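PDB 4NOH: lipoprotein, putative from Bacillus anthracis, which is of unknown function but is probably a membrane-anchored lipoprotein that may bind lipid. Local coordinates for residues T4-Y9 and K149-I154; K57-K62 and V69-A74; I78-G83 and D124-K129; K92-V95 and K100-Y103. All coordinates share one frame; numbering follows the deposited sequence. Where two conformers were deposited one is given.

Contact 1 of 4, residues T4-Y9 and K149-I154; sequences TGIVMY and KIFPDI
At the edge of the Phe151 ring, near the ring plane, sits the CD1 methyl of Ile6, 4.1 Å from Phe151 CD1; a side chain of the neighbouring strand 162-166, Met165, also touches Phe151. This is helix-on-sheet packing: strand 5-10 runs inside the large mixed sheet between strands 134-142 and 162-166, and the first turn of helix 150-156 lies over it. The axes of the two short segments are nearly parallel, 8° apart, with a closest approach of 10.5 Å.

No hydrogen bond joins the two segments; the contact is apolar. Ile6 carries it almost alone, because its chain is stretched away from the strand: CG1 stands anti to the carbonyl carbon and chi2 is 178°, which puts CD1 next to the helix. There it touches Ile150, Phe151 and Ile154. The Phe151 side chain crosses that of Ile6 obliquely, with its CB 4.0 Å from Ile6 CD1, while CG2 of Ile150 is more distant from Ile6 CD1 at 4.3 Å. Ile150 and Ile154 lie one helical turn apart, joined by the backbone bond from Ile154 N to Ile150 O. Phe142 touches both Ile6 and Ile150, and Thr18 of helix 12-21 lies against Ile154. Ile154 and Ile6 reach for each other tip to tip, and their CD1 methyls meet at 4.0 Å.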
loop_
_atom_site.group_PDB
_atom_site.type_symbol
_atom_site.label_atom_id
_atom_site.label_comp_id
_atom_site.label_asym_id
_atom_site.label_seq_id
_atom_site.Cartn_x
_atom_site.Cartn_y
_atom_site.Cartn_z
ATOM N N THR A 4 6.722 -15.315 -2.509
ATOM C CA THR A 4 5.892 -15.723 -3.636
ATOM C C THR A 4 4.822 -14.679 -3.919
ATOM O O THR A 4 3.955 -14.875 -4.753
ATOM C CB THR A 4 5.228 -17.088 -3.377
ATOM O OG1 THR A 4 4.555 -17.044 -2.114
ATOM C CG2 THR A 4 6.274 -18.187 -3.325
ATOM N N GLY A 5 4.867 -13.549 -3.218
ATOM C CA GLY A 5 3.924 -12.505 -3.479
ATOM C C GLY A 5 4.515 -11.356 -4.266
ATOM O O GLY A 5 5.706 -11.071 -4.188
ATOM N N ILE A 6 3.662 -10.702 -5.024
ATOM C CA ILE A 6 4.025 -9.446 -5.697
ATOM C C ILE A 6 2.990 -8.393 -5.329
ATOM O O ILE A 6 1.768 -8.605 -5.477
ATOM C CB ILE A 6 4.116 -9.554 -7.230
ATOM C CG1 ILE A 6 5.128 -10.657 -7.628
ATOM C CG2 ILE A 6 4.533 -8.205 -7.809
ATOM C CD1 ILE A 6 5.291 -10.923 -9.121
ATOM N N VAL A 7 3.460 -7.271 -4.808
ATOM C CA VAL A 7 2.620 -6.097 -4.576
ATOM C C VAL A 7 2.849 -5.170 -5.762
ATOM O O VAL A 7 3.993 -4.925 -6.141
ATOM C CB VAL A 7 2.934 -5.371 -3.259
ATOM C CG1 VAL A 7 2.201 -4.029 -3.171
ATOM C CG2 VAL A 7 2.568 -6.248 -2.062
HETATM N N MSE A 8 1.774 -4.683 -6.345
HETATM C CA MSE A 8 1.825 -3.803 -7.505
HETATM C C MSE A 8 0.960 -2.596 -7.259
HETATM O O MSE A 8 -0.023 -2.643 -6.508
HETATM C CB MSE A 8 1.403 -4.550 -8.773
HETATM C CG MSE A 8 0.054 -5.218 -8.672
HETATM SE SE MSE A 8 -0.212 -6.540 -10.131
HETATM C CE MSE A 8 0.691 -8.019 -9.231
ATOM N N TYR A 9 1.296 -1.497 -7.922
ATOM C CA TYR A 9 0.633 -0.242 -7.723
ATOM C C TYR A 9 0.363 0.394 -9.043
ATOM O O TYR A 9 1.215 0.383 -9.920
ATOM C CB TYR A 9 1.532 0.737 -6.962
ATOM C CG TYR A 9 2.127 0.235 -5.673
ATOM C CD1 TYR A 9 3.285 -0.530 -5.684
ATOM C CD2 TYR A 9 1.575 0.570 -4.442
ATOM C CE1 TYR A 9 3.877 -0.944 -4.513
ATOM C CE2 TYR A 9 2.155 0.145 -3.242
ATOM C CZ TYR A 9 3.302 -0.628 -3.287
ATOM O OH TYR A 9 3.848 -1.086 -2.106
ATOM N N LYS A 149 11.123 -14.716 -13.733
ATOM C CA LYS A 149 10.626 -14.318 -15.034
ATOM C C LYS A 149 9.395 -13.402 -14.938
ATOM O O LYS A 149 9.364 -12.334 -15.556
ATOM C CB LYS A 149 10.294 -15.569 -15.868
ATOM C CG LYS A 149 9.912 -15.294 -17.322
ATOM C CD LYS A 149 11.105 -14.953 -18.204
ATOM C CE LYS A 149 10.654 -14.649 -19.625
ATOM N NZ LYS A 149 11.806 -14.540 -20.568
ATOM N N ILE A 150 8.394 -13.810 -14.158
ATOM C CA ILE A 150 7.152 -13.035 -14.047
ATOM C C ILE A 150 7.406 -11.654 -13.456
ATOM O O ILE A 150 7.023 -10.629 -14.028
ATOM C CB ILE A 150 6.089 -13.802 -13.234
ATOM C CG1 ILE A 150 5.668 -15.053 -14.021
ATOM C CG2 ILE A 150 4.878 -12.926 -12.949
ATOM C CD1 ILE A 150 4.741 -15.971 -13.259
ATOM N N PHE A 151 8.108 -11.619 -12.336
ATOM C CA PHE A 151 8.384 -10.349 -11.684
ATOM C C PHE A 151 9.139 -9.356 -12.597
ATOM O O PHE A 151 8.726 -8.206 -12.729
ATOM C CB PHE A 151 9.080 -10.569 -10.342
ATOM C CG PHE A 151 9.483 -9.302 -9.682
ATOM C CD1 PHE A 151 8.521 -8.398 -9.292
ATOM C CD2 PHE A 151 10.804 -8.972 -9.523
ATOM C CE1 PHE A 151 8.880 -7.197 -8.729
ATOM C CE2 PHE A 151 11.164 -7.778 -8.929
ATOM C CZ PHE A 151 10.188 -6.882 -8.541
ATOM N N PRO A 152 10.238 -9.790 -13.236
ATOM C CA PRO A 152 10.902 -8.815 -14.108
ATOM C C PRO A 152 10.048 -8.373 -15.297
ATOM O O PRO A 152 10.189 -7.250 -15.759
ATOM C CB PRO A 152 12.167 -9.536 -14.583
ATOM C CG PRO A 152 12.229 -10.827 -13.876
ATOM C CD PRO A 152 11.019 -11.030 -13.054
ATOM N N ASP A 153 9.172 -9.245 -15.776
ATOM C CA ASP A 153 8.302 -8.893 -16.897
ATOM C C ASP A 153 7.300 -7.830 -16.456
ATOM O O ASP A 153 7.016 -6.887 -17.199
ATOM C CB ASP A 153 7.623 -10.136 -17.489
ATOM C CG ASP A 153 8.602 -11.028 -18.302
ATOM O OD1 ASP A 153 9.701 -10.570 -18.699
ATOM O OD2 ASP A 153 8.259 -12.193 -18.585
ATOM N N ILE A 154 6.803 -7.958 -15.225
ATOM C CA ILE A 154 5.891 -6.942 -14.674
ATOM C C ILE A 154 6.619 -5.601 -14.515
ATOM O O ILE A 154 6.087 -4.532 -14.843
ATOM C CB ILE A 154 5.263 -7.408 -13.349
ATOM C CG1 ILE A 154 4.308 -8.586 -13.625
ATOM C CG2 ILE A 154 4.554 -6.250 -12.661
ATOM C CD1 ILE A 154 3.759 -9.271 -12.397
#

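Contact 2 of 4, residues K57-K62 and V69-A74; sequences KENMLK and VEPIKA
A residue with positive phi, Asn59, lays its CB against the ring of Pro71, 3.8 Å from Pro71 CB. Its left-handed backbone (phi 58°) makes it the C-prime residue of a Schellman motif that ends helix 49-57; after Met60 the strand begins at Leu61. Asn59 O is buried by this contact and has no partner in the model.

Beyond the turn the two segments form the open end of the beta hairpin 61-65/68-71. Lys62 and Pro71 are an antiparallel non-hydrogen-bonded pair, and their side chains lie side by side on one face. Next to them Ile72 N donates to Leu61 O at 3.0 Å, in the carbonyl plane and with 163° at the hydrogen. Leu61 O accepts a second hydrogen bond, from a water at 2.7 Å, which also donates to Ile72 O.

Lys62 runs extended beyond CG, and its CD packs on Val69 CG2 at 3.6 Å. Its NZ forms a salt bridge with Asp111 and a hydrogen bond to Glu167 O. CG1 of Ile72 (chi1 68°) sits between its backbone N and carbonyl carbon, which brings it to 4.0 Å from Leu61 CB; both side chains also touch Val56 of the helix.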
loop_
_atom_site.group_PDB
_atom_site.type_symbol
_atom_site.label_atom_id
_atom_site.label_comp_id
_atom_site.label_asym_id
_atom_site.label_seq_id
_atom_site.Cartn_x
_atom_site.Cartn_y
_atom_site.Cartn_z
ATOM N N LYS A 57 -5.294 -7.510 7.752
ATOM C CA LYS A 57 -5.708 -8.914 7.728
ATOM C C LYS A 57 -4.897 -9.714 6.723
ATOM O O LYS A 57 -4.777 -10.937 6.885
ATOM C CB LYS A 57 -7.211 -9.048 7.486
ATOM C CG LYS A 57 -8.037 -8.625 8.683
ATOM C CD LYS A 57 -9.530 -8.843 8.495
ATOM C CE LYS A 57 -10.088 -7.953 7.398
ATOM N NZ LYS A 57 -11.573 -7.993 7.325
ATOM N N GLU A 58 -4.312 -9.059 5.709
ATOM C CA GLU A 58 -3.417 -9.757 4.759
ATOM C C GLU A 58 -1.950 -9.630 5.143
ATOM O O GLU A 58 -1.069 -10.009 4.369
ATOM C CB GLU A 58 -3.588 -9.255 3.326
ATOM C CG GLU A 58 -5.011 -9.310 2.852
ATOM C CD GLU A 58 -5.624 -10.675 3.021
ATOM O OE1 GLU A 58 -4.934 -11.694 2.755
ATOM O OE2 GLU A 58 -6.797 -10.722 3.433
ATOM N N ASN A 59 -1.681 -9.099 6.333
ATOM C CA ASN A 59 -0.317 -8.925 6.836
ATOM C C ASN A 59 0.504 -8.064 5.900
ATOM O O ASN A 59 1.713 -8.256 5.775
ATOM C CB ASN A 59 0.384 -10.279 7.087
ATOM C CG ASN A 59 -0.164 -11.022 8.305
ATOM O OD1 ASN A 59 -1.174 -10.656 8.873
ATOM N ND2 ASN A 59 0.529 -12.071 8.708
HETATM N N MSE A 60 -0.139 -7.078 5.264
HETATM C CA MSE A 60 0.556 -6.266 4.259
HETATM C C MSE A 60 1.076 -4.946 4.716
HETATM O O MSE A 60 1.809 -4.298 3.982
HETATM C CB MSE A 60 -0.330 -6.116 3.002
HETATM C CG MSE A 60 -0.172 -7.308 2.056
HETATM SE SE MSE A 60 1.711 -7.579 1.408
HETATM C CE MSE A 60 1.965 -9.321 2.243
ATOM N N LEU A 61 0.664 -4.513 5.899
ATOM C CA LEU A 61 1.232 -3.324 6.531
ATOM C C LEU A 61 2.282 -3.833 7.483
ATOM O O LEU A 61 1.980 -4.534 8.443
ATOM C CB LEU A 61 0.181 -2.461 7.211
ATOM C CG LEU A 61 -0.703 -1.617 6.279
ATOM C CD1 LEU A 61 -1.854 -1.039 7.058
ATOM C CD2 LEU A 61 0.098 -0.472 5.664
ATOM N N LYS A 62 3.525 -3.456 7.254
ATOM C CA LYS A 62 4.627 -4.016 8.015
ATOM C C LYS A 62 5.534 -2.971 8.636
ATOM O O LYS A 62 5.948 -2.033 7.967
ATOM C CB LYS A 62 5.481 -4.911 7.081
ATOM C CG LYS A 62 4.687 -5.990 6.329
ATOM C CD LYS A 62 5.572 -7.053 5.710
ATOM C CE LYS A 62 4.775 -8.129 4.996
ATOM N NZ LYS A 62 5.622 -9.252 4.491
ATOM N N VAL A 69 11.250 -6.629 8.141
ATOM C CA VAL A 69 9.902 -6.110 8.368
ATOM C C VAL A 69 9.084 -7.095 9.166
ATOM O O VAL A 69 9.329 -8.299 9.126
ATOM C CB VAL A 69 9.149 -5.797 7.042
ATOM C CG1 VAL A 69 9.700 -4.537 6.386
ATOM C CG2 VAL A 69 9.174 -6.978 6.086
ATOM N N GLU A 70 8.124 -6.575 9.927
ATOM C CA GLU A 70 7.232 -7.397 10.736
ATOM C C GLU A 70 5.815 -6.837 10.591
ATOM O O GLU A 70 5.593 -5.659 10.854
ATOM C CB GLU A 70 7.644 -7.367 12.215
ATOM C CG GLU A 70 9.005 -7.973 12.520
ATOM C CD GLU A 70 9.351 -7.938 14.001
ATOM O OE1 GLU A 70 8.444 -7.682 14.834
ATOM O OE2 GLU A 70 10.528 -8.192 14.344
ATOM N N PRO A 71 4.860 -7.676 10.153
ATOM C CA PRO A 71 3.493 -7.210 9.987
ATOM C C PRO A 71 2.870 -6.745 11.277
ATOM O O PRO A 71 3.013 -7.415 12.327
ATOM C CB PRO A 71 2.741 -8.439 9.478
ATOM C CG PRO A 71 3.784 -9.302 8.884
ATOM C CD PRO A 71 5.031 -9.058 9.671
ATOM N N ILE A 72 2.195 -5.598 11.189
ATOM C CA ILE A 72 1.446 -5.095 12.317
ATOM C C ILE A 72 0.236 -6.006 12.440
ATOM O O ILE A 72 -0.258 -6.561 11.454
ATOM C CB ILE A 72 1.109 -3.591 12.232
ATOM C CG1 ILE A 72 0.101 -3.250 11.126
ATOM C CG2 ILE A 72 2.385 -2.794 12.115
ATOM C CD1 ILE A 72 -0.296 -1.784 11.120
ATOM N N LYS A 73 -0.232 -6.161 13.673
ATOM C CA LYS A 73 -1.336 -7.062 13.983
ATOM C C LYS A 73 -2.646 -6.340 14.211
ATOM O O LYS A 73 -3.706 -6.951 14.198
ATOM C CB LYS A 73 -0.955 -7.926 15.189
ATOM C CG LYS A 73 0.262 -8.795 14.921
ATOM C CD LYS A 73 0.030 -9.610 13.641
ATOM C CE LYS A 73 1.207 -10.488 13.247
ATOM N NZ LYS A 73 0.908 -11.187 11.965
ATOM N N ALA A 74 -2.568 -5.033 14.401
ATOM C CA ALA A 74 -3.757 -4.224 14.593
ATOM C C ALA A 74 -3.499 -2.892 13.966
ATOM O O ALA A 74 -2.363 -2.433 13.901
ATOM C CB ALA A 74 -4.049 -4.046 16.069
HETATM O O HOH W 1 -0.246 -6.082 8.611
#

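Contact 3 of 4, residues I78-G83 and D124-K129; sequences ISDEAG and DAEYAK
Asp80 OD2 is gripped by two groups: a water donates to it at 2.8 Å, and Ser123 OG, just ahead of the helix, is hydrogen-bonded to it. The same water gives its other hydrogen to Glu126 OE2 at 2.9 Å. Asp80 OD2 and Glu126 OE2 themselves lie 4.5 Å apart, and the two carboxylate planes stand at 90° to each other. Bridging by water probably softens the repulsion between them, and Lys129 adds to this: its NZ binds Glu126 OE2 at 2.8 Å in a salt bridge, coming from above the carboxylate plane.

The contact joins a type I beta turn, Ser79 to Ala82, to the first turn of the short helix 124-128. Ser123 OG is also hydrogen-bonded to Glu126 N, so one hydroxyl connects the opening of the helix with the carboxylate of the turn. The direct touches between the segments are with carbon: OD2 of Asp80 lies 3.8 Å from Ala125 CB and 3.9 Å from Glu126 CG. Glu126 folds back at chi2 (-71°), which carries its carboxylate alongside the turn and within range of Lys129. On the turn itself, Ser79 OG donates to Glu81 OE1 at 2.6 Å, on the syn side, 25° out of the carboxylate plane.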
loop_
_atom_site.group_PDB
_atom_site.type_symbol
_atom_site.label_atom_id
_atom_site.label_comp_id
_atom_site.label_asym_id
_atom_site.label_seq_id
_atom_site.Cartn_x
_atom_site.Cartn_y
_atom_site.Cartn_z
ATOM N N ILE A 78 -8.288 5.013 14.502
ATOM C CA ILE A 78 -8.544 6.035 13.508
ATOM C C ILE A 78 -9.876 6.662 13.844
ATOM O O ILE A 78 -10.828 5.953 14.140
ATOM C CB ILE A 78 -8.738 5.427 12.090
ATOM C CG1 ILE A 78 -7.642 4.430 11.720
ATOM C CG2 ILE A 78 -8.895 6.548 11.054
ATOM C CD1 ILE A 78 -6.293 5.043 11.567
ATOM N N SER A 79 -9.948 7.980 13.777
ATOM C CA SER A 79 -11.199 8.660 13.986
ATOM C C SER A 79 -11.171 9.914 13.136
ATOM O O SER A 79 -10.130 10.330 12.665
ATOM C CB SER A 79 -11.415 8.967 15.471
ATOM O OG SER A 79 -12.756 9.306 15.735
ATOM N N ASP A 80 -12.333 10.485 12.900
ATOM C CA ASP A 80 -12.409 11.676 12.073
ATOM C C ASP A 80 -11.558 12.796 12.572
ATOM O O ASP A 80 -10.999 13.515 11.771
ATOM C CB ASP A 80 -13.849 12.120 11.968
ATOM C CG ASP A 80 -14.711 10.987 11.525
ATOM O OD1 ASP A 80 -15.076 10.143 12.394
ATOM O OD2 ASP A 80 -14.921 10.867 10.312
ATOM N N GLU A 81 -11.419 12.909 13.897
ATOM C CA GLU A 81 -10.577 13.953 14.496
ATOM C C GLU A 81 -9.085 13.556 14.603
ATOM O O GLU A 81 -8.246 14.362 15.047
ATOM C CB GLU A 81 -11.084 14.306 15.893
ATOM C CG GLU A 81 -10.664 13.385 17.043
ATOM C CD GLU A 81 -11.449 12.080 17.143
ATOM O OE1 GLU A 81 -12.241 11.763 16.222
ATOM O OE2 GLU A 81 -11.294 11.377 18.185
ATOM N N ALA A 82 -8.744 12.321 14.222
ATOM C CA ALA A 82 -7.400 11.853 14.359
ATOM C C ALA A 82 -7.034 10.764 13.346
ATOM O O ALA A 82 -7.073 9.567 13.660
ATOM C CB ALA A 82 -7.183 11.340 15.784
ATOM N N GLY A 83 -6.719 11.178 12.116
ATOM C CA GLY A 83 -6.141 10.277 11.127
ATOM C C GLY A 83 -4.685 10.028 11.487
ATOM O O GLY A 83 -4.156 10.698 12.364
ATOM N N ASP A 124 -13.352 6.553 6.951
ATOM C CA ASP A 124 -14.025 6.373 5.698
ATOM C C ASP A 124 -14.711 7.686 5.268
ATOM O O ASP A 124 -14.710 8.044 4.095
ATOM C CB ASP A 124 -15.059 5.234 5.773
ATOM C CG ASP A 124 -14.438 3.846 5.921
ATOM O OD1 ASP A 124 -13.201 3.707 6.070
ATOM O OD2 ASP A 124 -15.235 2.863 5.844
ATOM N N ALA A 125 -15.303 8.420 6.215
ATOM C CA ALA A 125 -15.978 9.667 5.868
ATOM C C ALA A 125 -14.978 10.731 5.414
ATOM O O ALA A 125 -15.269 11.512 4.512
ATOM C CB ALA A 125 -16.809 10.168 7.039
ATOM N N GLU A 126 -13.825 10.783 6.068
ATOM C CA GLU A 126 -12.792 11.744 5.714
ATOM C C GLU A 126 -12.215 11.441 4.334
ATOM O O GLU A 126 -11.938 12.368 3.528
ATOM C CB GLU A 126 -11.693 11.795 6.799
ATOM C CG GLU A 126 -12.142 12.487 8.090
ATOM C CD GLU A 126 -12.314 13.979 7.931
ATOM O OE1 GLU A 126 -11.311 14.668 7.631
ATOM O OE2 GLU A 126 -13.445 14.490 8.140
ATOM N N TYR A 127 -12.049 10.165 4.055
ATOM C CA TYR A 127 -11.477 9.726 2.772
ATOM C C TYR A 127 -12.370 10.117 1.598
ATOM O O TYR A 127 -11.876 10.499 0.534
ATOM C CB TYR A 127 -11.282 8.221 2.799
ATOM C CG TYR A 127 -10.762 7.579 1.521
ATOM C CD1 TYR A 127 -9.408 7.449 1.287
ATOM C CD2 TYR A 127 -11.623 7.040 0.600
ATOM C CE1 TYR A 127 -8.918 6.835 0.141
ATOM C CE2 TYR A 127 -11.154 6.421 -0.557
ATOM C CZ TYR A 127 -9.789 6.305 -0.761
ATOM O OH TYR A 127 -9.314 5.689 -1.898
ATOM N N ALA A 128 -13.674 10.085 1.830
ATOM C CA ALA A 128 -14.653 10.377 0.798
ATOM C C ALA A 128 -14.508 11.794 0.278
ATOM O O ALA A 128 -14.885 12.076 -0.842
ATOM C CB ALA A 128 -16.068 10.144 1.327
ATOM N N LYS A 129 -13.968 12.672 1.105
ATOM C CA LYS A 129 -13.828 14.082 0.771
ATOM C C LYS A 129 -12.518 14.426 0.082
ATOM O O LYS A 129 -12.334 15.570 -0.358
ATOM C CB LYS A 129 -13.957 14.909 2.059
ATOM C CG LYS A 129 -15.279 14.670 2.777
ATOM C CD LYS A 129 -15.502 15.560 4.003
ATOM C CE LYS A 129 -14.411 15.419 5.046
ATOM N NZ LYS A 129 -14.645 16.221 6.281
HETATM O O HOH W 2 -15.816 13.090 8.936
#

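Contact 4 of 4, residues K92-V95 and K100-Y103; sequences KDVV and KMKY
This contact lies at an end of the large mixed sheet, where the outermost strand 95-96 turns back on strand 99-103. Val95 and Lys100 form an antiparallel non-hydrogen-bonded pair, their CA atoms 4.3 Å apart. One direct backbone bond follows: Met101 N donates to Val94 O at 2.8 Å, nearly straight at the hydrogen (170°) and almost in line with the carbonyl bond.

Further from the turn the two backbones separate, and water takes over. Met101 O accepts from two waters. One water donates to Met101 O at 2.7 Å. It also accepts from Val94 N. The other donates to Met101 O at 2.8 Å, and to Lys92 O as well. One water thus replaces the second bond of the Val94/Met101 pair, giving Val94 N its partner, and the other ties the carbonyl oxygens of Lys92 and Met101 together.

Lys100 bends at chi3 and chi4 (both -62°), which folds the chain over Lys92 and Asp93. Its CD comes 3.4 Å from Lys92 O. The ammonium ends near Asp93 in a long salt bridge, with Lys100 NZ 3.9 Å from Asp93 OD1, on a surface where both residues are exposed. Val95 CG2 also touches Lys100 NZ.

Val94 and Met101 are buried. CG1 of Val94 meets CG of Met101, a selenomethionine, where the side chains cross; Val94 also touches Met118 and Met101 touches Val122, both of strand 118-122. The whole is a short antiparallel beta hairpin at the sheet edge, with a water inserted into its Val94/Met101 pair.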
loop_
_atom_site.group_PDB
_atom_site.type_symbol
_atom_site.label_atom_id
_atom_site.label_comp_id
_atom_site.label_asym_id
_atom_site.label_seq_id
_atom_site.Cartn_x
_atom_site.Cartn_y
_atom_site.Cartn_z
ATOM N N LYS A 92 5.129 15.280 12.300
ATOM C CA LYS A 92 3.958 15.721 13.055
ATOM C C LYS A 92 3.210 16.848 12.365
ATOM O O LYS A 92 2.194 17.302 12.884
ATOM C CB LYS A 92 4.345 16.141 14.481
ATOM C CG LYS A 92 4.898 14.990 15.300
ATOM C CD LYS A 92 5.150 15.351 16.755
ATOM C CE LYS A 92 3.869 15.437 17.548
ATOM N NZ LYS A 92 4.165 15.495 19.004
ATOM N N ASP A 93 3.690 17.291 11.205
ATOM C CA ASP A 93 3.063 18.413 10.494
ATOM C C ASP A 93 2.472 18.012 9.155
ATOM O O ASP A 93 2.384 18.827 8.234
ATOM C CB ASP A 93 4.100 19.520 10.282
ATOM C CG ASP A 93 4.665 20.038 11.585
ATOM O OD1 ASP A 93 3.945 19.997 12.608
ATOM O OD2 ASP A 93 5.821 20.505 11.590
ATOM N N VAL A 94 2.039 16.761 9.050
ATOM C CA VAL A 94 1.438 16.275 7.824
ATOM C C VAL A 94 -0.034 16.650 7.848
ATOM O O VAL A 94 -0.775 16.155 8.694
ATOM C CB VAL A 94 1.610 14.746 7.675
ATOM C CG1 VAL A 94 0.886 14.223 6.454
ATOM C CG2 VAL A 94 3.088 14.435 7.579
ATOM N N VAL A 95 -0.432 17.547 6.941
ATOM C CA VAL A 95 -1.810 18.000 6.827
ATOM C C VAL A 95 -2.396 17.527 5.514
ATOM O O VAL A 95 -1.847 17.776 4.440
ATOM C CB VAL A 95 -1.923 19.526 6.897
ATOM C CG1 VAL A 95 -3.372 19.958 6.724
ATOM C CG2 VAL A 95 -1.369 20.013 8.217
ATOM N N LYS A 100 -4.563 17.520 10.429
ATOM C CA LYS A 100 -3.220 17.110 10.841
ATOM C C LYS A 100 -3.233 15.622 11.229
ATOM O O LYS A 100 -4.106 15.166 11.974
ATOM C CB LYS A 100 -2.740 17.961 12.018
ATOM C CG LYS A 100 -1.305 17.695 12.454
ATOM C CD LYS A 100 -0.812 18.706 13.496
ATOM C CE LYS A 100 -0.785 20.139 12.976
ATOM N NZ LYS A 100 0.147 20.325 11.828
HETATM N N MSE A 101 -2.316 14.853 10.652
HETATM C CA MSE A 101 -2.216 13.444 10.942
HETATM C C MSE A 101 -1.370 13.189 12.158
HETATM O O MSE A 101 -0.453 13.951 12.477
HETATM C CB MSE A 101 -1.518 12.733 9.777
HETATM C CG MSE A 101 -2.234 12.873 8.424
HETATM SE SE MSE A 101 -3.968 11.925 8.354
HETATM C CE MSE A 101 -5.106 13.513 8.560
ATOM N N LYS A 102 -1.666 12.097 12.841
ATOM C CA LYS A 102 -0.888 11.662 13.992
ATOM C C LYS A 102 0.165 10.655 13.550
ATOM O O LYS A 102 -0.164 9.658 12.898
ATOM C CB LYS A 102 -1.814 10.978 14.970
ATOM C CG LYS A 102 -1.183 10.528 16.252
ATOM C CD LYS A 102 -2.077 9.526 16.980
ATOM C CE LYS A 102 -3.526 9.950 17.053
ATOM N NZ LYS A 102 -4.285 8.897 17.776
ATOM N N TYR A 103 1.420 10.883 13.937
ATOM C CA TYR A 103 2.480 9.943 13.535
ATOM C C TYR A 103 2.351 8.607 14.260
ATOM O O TYR A 103 2.282 8.578 15.502
ATOM C CB TYR A 103 3.867 10.525 13.810
ATOM C CG TYR A 103 4.992 9.663 13.322
ATOM C CD1 TYR A 103 5.201 9.482 11.959
ATOM C CD2 TYR A 103 5.868 9.031 14.214
ATOM C CE1 TYR A 103 6.225 8.698 11.492
ATOM C CE2 TYR A 103 6.904 8.238 13.746
ATOM C CZ TYR A 103 7.079 8.082 12.385
ATOM O OH TYR A 103 8.129 7.297 11.913
HETATM O O HOH W 3 0.630 15.500 14.496
HETATM O O HOH W 4 1.727 14.584 10.950
#

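In the fold
Contact 1 closes the longest loop, and the other three are nested within it along the chain. Contacts 1 and 4 reach the same large mixed sheet, but their centres are 32 Å apart, on opposite sides of the chain's centre. Contact 2 belongs to the separate three-stranded sheet and still touches contact 1, where Val7 CG2 packs 3.8 Å from Met60 SE. Contacts 3 and 4 are neighbours, with centres 13 Å apart: Gly83 O and Lys102 N, at 2.9 Å, probably form a hydrogen bond, and Met101 SE packs on Gly83. Contacts 2 and 3 adjoin in sequence only, their centres 21 Å apart.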